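Long-range contacts in arginase (Glaciozyma antarctica, PDB 5YNL), which probably hydrolyses L-arginine to L-ornithine and urea, as arginases do, in a cold-adapted form from a psychrophilic yeast: residues A[50-54]-A[144-148]; A[171-175]-A[226-230]. All coordinates share one frame; numbering follows the deposited sequence.

Interaction 1 (A[50-54]-A[144-148]); sequences PFLAT and KGQLT
Leu52 lays its side chain along the backbone of residues 145-147, next to the single hydrogen bond that joins the two segments. Its CB lies 3.7 Å from Gly145 O, and CG draws closer to the same oxygen. Torsions away from the staggered positions (chi1 -96°, chi2 18°) bring CD1 to 3.3 Å from Gly145 O, where it also faces Gln146 O, whereas CD2 turns to the side chain of Leu147, 4.3 Å from its CD1. Gly145 O is thus flanked by aliphatic carbon while it accepts a hydrogen bond from Ala53 N, the residue after Leu52, at 3.1 Å. That bond is fairly straight at the hydrogen (162°), but the donor is tilted from the carbonyl plane. Ala53 points its methyl at the turn, CB lying 3.7 Å from Lys144 O. Gly145 has a positive phi, and its lack of a side chain lets Ala53 lie close, their CA atoms 4.4 Å apart. Trp95 touches both Leu52 and Leu147, and Gln146 reaches His141 of helix 124-142 and Asp98 of strand 96-99. The loop before strand 57-63 therefore rests on the turn from helix 124-142 into strand 147-152, which lies between strands 57-63 and 324-330 in the sheet.

Interaction 2 (A[171-175]-A[226-230]); sequences EACLI and ERIVY
Ile175 and Val229 project from the face of the sheet they share, and their first torsions turn the two CG1 atoms against each other. In Ile175, CG1 is anti to the carbonyl carbon and beside the backbone N (chi1 -63°); in Val229, CG1 is flanked by both backbone neighbours of CA (chi1 67°). The two side chains run alongside each other, with Ile175 CG1 to Val229 CG1 at 3.8 Å. The other face carries Leu174 and Ile228; there Leu174 CD2 approaches Ile228 CD1 at 4.2 Å, a looser contact.

Between these layers the backbones form a parallel ladder. Leu174 supplies both of its polar backbone atoms: its N donates to Arg227 O at 2.8 Å, and its O accepts from Val229 N at 3.0 Å. In both bonds the donor lies nearly on the line of the C=O bond, and Ile228 CA adds a C-H···O contact to Leu174 O. At the entrance to the strands the bent chain of Arg227 sets its CG 3.5 Å from Ala172 O, while its NH2 bonds to Val273 O at the end of helix 254-273. The same helix covers the face of Ile175 and Val229, through Leu270, Ala269 and Val273.

The strand axes run only 10° apart. Cys173 and Ile175 bond on their other side to strand 281-286, and Val229 touches strand 250-253, so this pairing is buried within the sheet, one strand in from its 250-253 edge. An all-parallel eight-stranded sheet of order 2-1-3-8-7-4-5-6, with helices packed on it, is the fold of the arginase (ureohydrolase) family, and this contact joins its fourth and fifth strands.

From the N terminus, the chain first passes through residues 50-54, then builds strand 57-63, strand 96-99 and helix 124-142 before interaction 1 closes this long excursion at residues 144-148. The chain runs on through strand 147-152 and helix 158-168 before residues 171-175 open a second, shorter loop that contains helix 198-202 and is closed by interaction 2 at residues 226-230. The two closures stand in series, neither nesting nor crossing. Their centres are 19 Å apart and their nearest atoms about 7 Å apart, yet both reach the same parallel sheet. Interaction 1 ties an N-terminal loop to the start of strand 147-152, whereas interaction 2 joins strands 173-177 and 228-233; strands 324-330 and 281-286 separate strand 147-152 from strand 173-177.

Interaction 1 (A[50-54]-A[144-148])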
loop_
_atom_site.group_PDB
_atom_site.type_symbol
_atom_site.label_atom_id
_atom_site.label_comp_id
_atom_site.label_asym_id
_atom_site.label_seq_id
_atom_site.Cartn_x
_atom_site.Cartn_y
_atom_site.Cartn_z
ATOM N N PRO A 50 -17.042 8.700 3.864
ATOM C CA PRO A 50 -18.305 8.043 3.482
ATOM C C PRO A 50 -18.239 6.537 3.671
ATOM O O PRO A 50 -19.236 5.862 3.447
ATOM C CB PRO A 50 -18.437 8.347 1.978
ATOM C CG PRO A 50 -17.095 9.007 1.551
ATOM C CD PRO A 50 -16.144 8.886 2.708
ATOM N N PHE A 51 -17.082 6.017 4.075
ATOM C CA PHE A 51 -16.872 4.572 4.160
ATOM C C PHE A 51 -16.733 4.034 5.595
ATOM O O PHE A 51 -17.320 2.994 5.935
ATOM C CB PHE A 51 -15.636 4.177 3.334
ATOM C CG PHE A 51 -15.663 4.696 1.925
ATOM C CD1 PHE A 51 -16.701 4.351 1.062
ATOM C CD2 PHE A 51 -14.658 5.532 1.461
ATOM C CE1 PHE A 51 -16.726 4.837 -0.248
ATOM C CE2 PHE A 51 -14.673 6.016 0.165
ATOM C CZ PHE A 51 -15.708 5.674 -0.695
ATOM N N LEU A 52 -15.963 4.741 6.424
ATOM C CA LEU A 52 -15.580 4.239 7.755
ATOM C C LEU A 52 -16.711 4.144 8.783
ATOM O O LEU A 52 -17.763 4.755 8.623
ATOM C CB LEU A 52 -14.434 5.078 8.342
ATOM C CG LEU A 52 -13.010 4.560 8.149
ATOM C CD1 LEU A 52 -12.954 3.530 7.046
ATOM C CD2 LEU A 52 -12.062 5.705 7.832
ATOM N N ALA A 53 -16.467 3.375 9.844
ATOM C CA ALA A 53 -17.432 3.191 10.932
ATOM C C ALA A 53 -17.410 4.368 11.902
ATOM O O ALA A 53 -16.325 4.852 12.291
ATOM C CB ALA A 53 -17.168 1.891 11.674
ATOM N N THR A 54 -18.618 4.789 12.295
ATOM C CA THR A 54 -18.858 6.001 13.078
ATOM C C THR A 54 -18.081 6.070 14.388
ATOM O O THR A 54 -17.767 7.167 14.851
ATOM C CB THR A 54 -20.354 6.221 13.351
ATOM N N LYS A 144 -15.531 -4.291 8.553
ATOM C CA LYS A 144 -16.049 -3.752 9.805
ATOM C C LYS A 144 -16.021 -2.225 9.865
ATOM O O LYS A 144 -16.362 -1.638 10.891
ATOM C CB LYS A 144 -15.268 -4.336 10.985
ATOM C CG LYS A 144 -15.534 -5.805 11.217
ATOM C CD LYS A 144 -14.551 -6.417 12.210
ATOM C CE LYS A 144 -14.708 -5.841 13.599
ATOM N NZ LYS A 144 -14.369 -6.848 14.656
ATOM N N GLY A 145 -15.609 -1.586 8.775
ATOM C CA GLY A 145 -15.506 -0.135 8.746
ATOM C C GLY A 145 -14.178 0.376 9.286
ATOM O O GLY A 145 -13.964 1.581 9.474
ATOM N N GLN A 146 -13.262 -0.542 9.553
ATOM C CA GLN A 146 -11.963 -0.121 10.042
ATOM C C GLN A 146 -11.107 0.410 8.899
ATOM O O GLN A 146 -11.363 0.121 7.728
ATOM C CB GLN A 146 -11.263 -1.277 10.745
ATOM C CG GLN A 146 -12.016 -1.789 11.943
ATOM C CD GLN A 146 -11.173 -2.711 12.776
ATOM O OE1 GLN A 146 -10.118 -3.157 12.343
ATOM N NE2 GLN A 146 -11.628 -3.000 13.985
ATOM N N LEU A 147 -10.103 1.211 9.236
ATOM C CA LEU A 147 -9.055 1.536 8.274
ATOM C C LEU A 147 -7.940 0.550 8.605
ATOM O O LEU A 147 -7.415 0.592 9.709
ATOM C CB LEU A 147 -8.583 2.982 8.471
ATOM C CG LEU A 147 -7.891 3.723 7.322
ATOM C CD1 LEU A 147 -7.805 5.197 7.663
ATOM C CD2 LEU A 147 -6.502 3.144 7.059
ATOM N N THR A 148 -7.617 -0.367 7.695
ATOM C CA THR A 148 -6.623 -1.408 7.986
ATOM C C THR A 148 -5.205 -0.923 7.679
ATOM O O THR A 148 -4.847 -0.675 6.512
ATOM C CB THR A 148 -6.889 -2.675 7.183
ATOM O OG1 THR A 148 -8.290 -2.982 7.250
ATOM C CG2 THR A 148 -6.055 -3.835 7.715
#

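Interaction 2 (A[171-175]-A[226-230])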
loop_
_atom_site.group_PDB
_atom_site.type_symbol
_atom_site.label_atom_id
_atom_site.label_comp_id
_atom_site.label_asym_id
_atom_site.label_seq_id
_atom_site.Cartn_x
_atom_site.Cartn_y
_atom_site.Cartn_z
ATOM N N GLU A 171 -14.965 -1.251 -5.498
ATOM C CA GLU A 171 -14.836 -0.006 -6.234
ATOM C C GLU A 171 -13.684 0.859 -5.742
ATOM O O GLU A 171 -13.632 2.059 -6.042
ATOM C CB GLU A 171 -16.158 0.764 -6.208
ATOM C CG GLU A 171 -17.332 0.006 -6.895
ATOM C CD GLU A 171 -17.033 -0.310 -8.351
ATOM O OE1 GLU A 171 -16.161 0.366 -8.939
ATOM O OE2 GLU A 171 -17.658 -1.224 -8.921
ATOM N N ALA A 172 -12.743 0.259 -5.010
ATOM C CA ALA A 172 -11.592 1.025 -4.509
ATOM C C ALA A 172 -10.593 1.329 -5.629
ATOM O O ALA A 172 -10.649 0.730 -6.709
ATOM C CB ALA A 172 -10.903 0.284 -3.381
ATOM N N CYS A 173 -9.666 2.241 -5.374
ATOM C CA CYS A 173 -8.560 2.433 -6.295
ATOM C C CYS A 173 -7.247 2.209 -5.542
ATOM O O CYS A 173 -7.250 2.179 -4.310
ATOM C CB CYS A 173 -8.615 3.833 -6.895
ATOM S SG CYS A 173 -8.314 5.143 -5.730
ATOM N N LEU A 174 -6.130 2.049 -6.250
ATOM C CA LEU A 174 -4.891 1.687 -5.572
ATOM C C LEU A 174 -3.759 2.630 -5.922
ATOM O O LEU A 174 -3.426 2.812 -7.112
ATOM C CB LEU A 174 -4.493 0.251 -5.919
ATOM C CG LEU A 174 -3.121 -0.326 -5.509
ATOM C CD1 LEU A 174 -2.879 -0.252 -4.005
ATOM C CD2 LEU A 174 -2.988 -1.775 -5.997
ATOM N N ILE A 175 -3.156 3.231 -4.897
ATOM C CA ILE A 175 -2.006 4.101 -5.125
ATOM C C ILE A 175 -0.780 3.395 -4.581
ATOM O O ILE A 175 -0.692 3.077 -3.390
ATOM C CB ILE A 175 -2.192 5.468 -4.464
ATOM C CG1 ILE A 175 -3.392 6.164 -5.095
ATOM C CG2 ILE A 175 -0.932 6.365 -4.630
ATOM C CD1 ILE A 175 -3.643 7.503 -4.503
ATOM N N GLU A 226 -6.842 0.413 -14.828
ATOM C CA GLU A 226 -7.088 1.848 -14.758
ATOM C C GLU A 226 -7.359 2.275 -13.317
ATOM O O GLU A 226 -7.639 3.449 -13.051
ATOM C CB GLU A 226 -8.279 2.220 -15.624
ATOM C CG GLU A 226 -9.566 1.659 -15.083
ATOM C CD GLU A 226 -10.150 0.575 -15.962
ATOM O OE1 GLU A 226 -9.383 -0.095 -16.703
ATOM O OE2 GLU A 226 -11.385 0.402 -15.914
ATOM N N ARG A 227 -7.286 1.319 -12.393
ATOM C CA ARG A 227 -7.522 1.606 -10.982
ATOM C C ARG A 227 -6.200 1.704 -10.196
ATOM O O ARG A 227 -6.185 2.079 -9.029
ATOM C CB ARG A 227 -8.451 0.540 -10.372
ATOM C CG ARG A 227 -9.915 0.967 -10.088
ATOM C CD ARG A 227 -10.631 1.574 -11.283
ATOM N NE ARG A 227 -10.573 3.041 -11.270
ATOM C CZ ARG A 227 -11.271 3.832 -12.090
ATOM N NH1 ARG A 227 -12.089 3.303 -12.995
ATOM N NH2 ARG A 227 -11.157 5.153 -12.004
ATOM N N ILE A 228 -5.085 1.387 -10.841
ATOM C CA ILE A 228 -3.783 1.495 -10.181
ATOM C C ILE A 228 -2.946 2.652 -10.726
ATOM O O ILE A 228 -2.968 2.923 -11.935
ATOM C CB ILE A 228 -2.981 0.153 -10.212
ATOM C CG1 ILE A 228 -1.568 0.335 -9.616
ATOM C CG2 ILE A 228 -2.966 -0.454 -11.610
ATOM C CD1 ILE A 228 -0.743 -0.962 -9.491
ATOM N N VAL A 229 -2.243 3.350 -9.820
ATOM C CA VAL A 229 -1.277 4.369 -10.214
ATOM C C VAL A 229 0.005 4.234 -9.388
ATOM O O VAL A 229 -0.038 3.913 -8.182
ATOM C CB VAL A 229 -1.889 5.812 -10.184
ATOM C CG1 VAL A 229 -2.233 6.241 -8.764
ATOM C CG2 VAL A 229 -0.956 6.826 -10.833
ATOM N N TYR A 230 1.143 4.441 -10.052
ATOM C CA TYR A 230 2.453 4.273 -9.445
ATOM C C TYR A 230 3.117 5.645 -9.248
ATOM O O TYR A 230 3.134 6.491 -10.165
ATOM C CB TYR A 230 3.347 3.432 -10.356
ATOM C CG TYR A 230 3.049 1.952 -10.404
ATOM C CD1 TYR A 230 3.514 1.099 -9.417
ATOM C CD2 TYR A 230 2.342 1.398 -11.456
ATOM C CE1 TYR A 230 3.260 -0.258 -9.462
ATOM C CE2 TYR A 230 2.083 0.028 -11.510
ATOM C CZ TYR A 230 2.548 -0.786 -10.506
ATOM O OH TYR A 230 2.300 -2.140 -10.537
#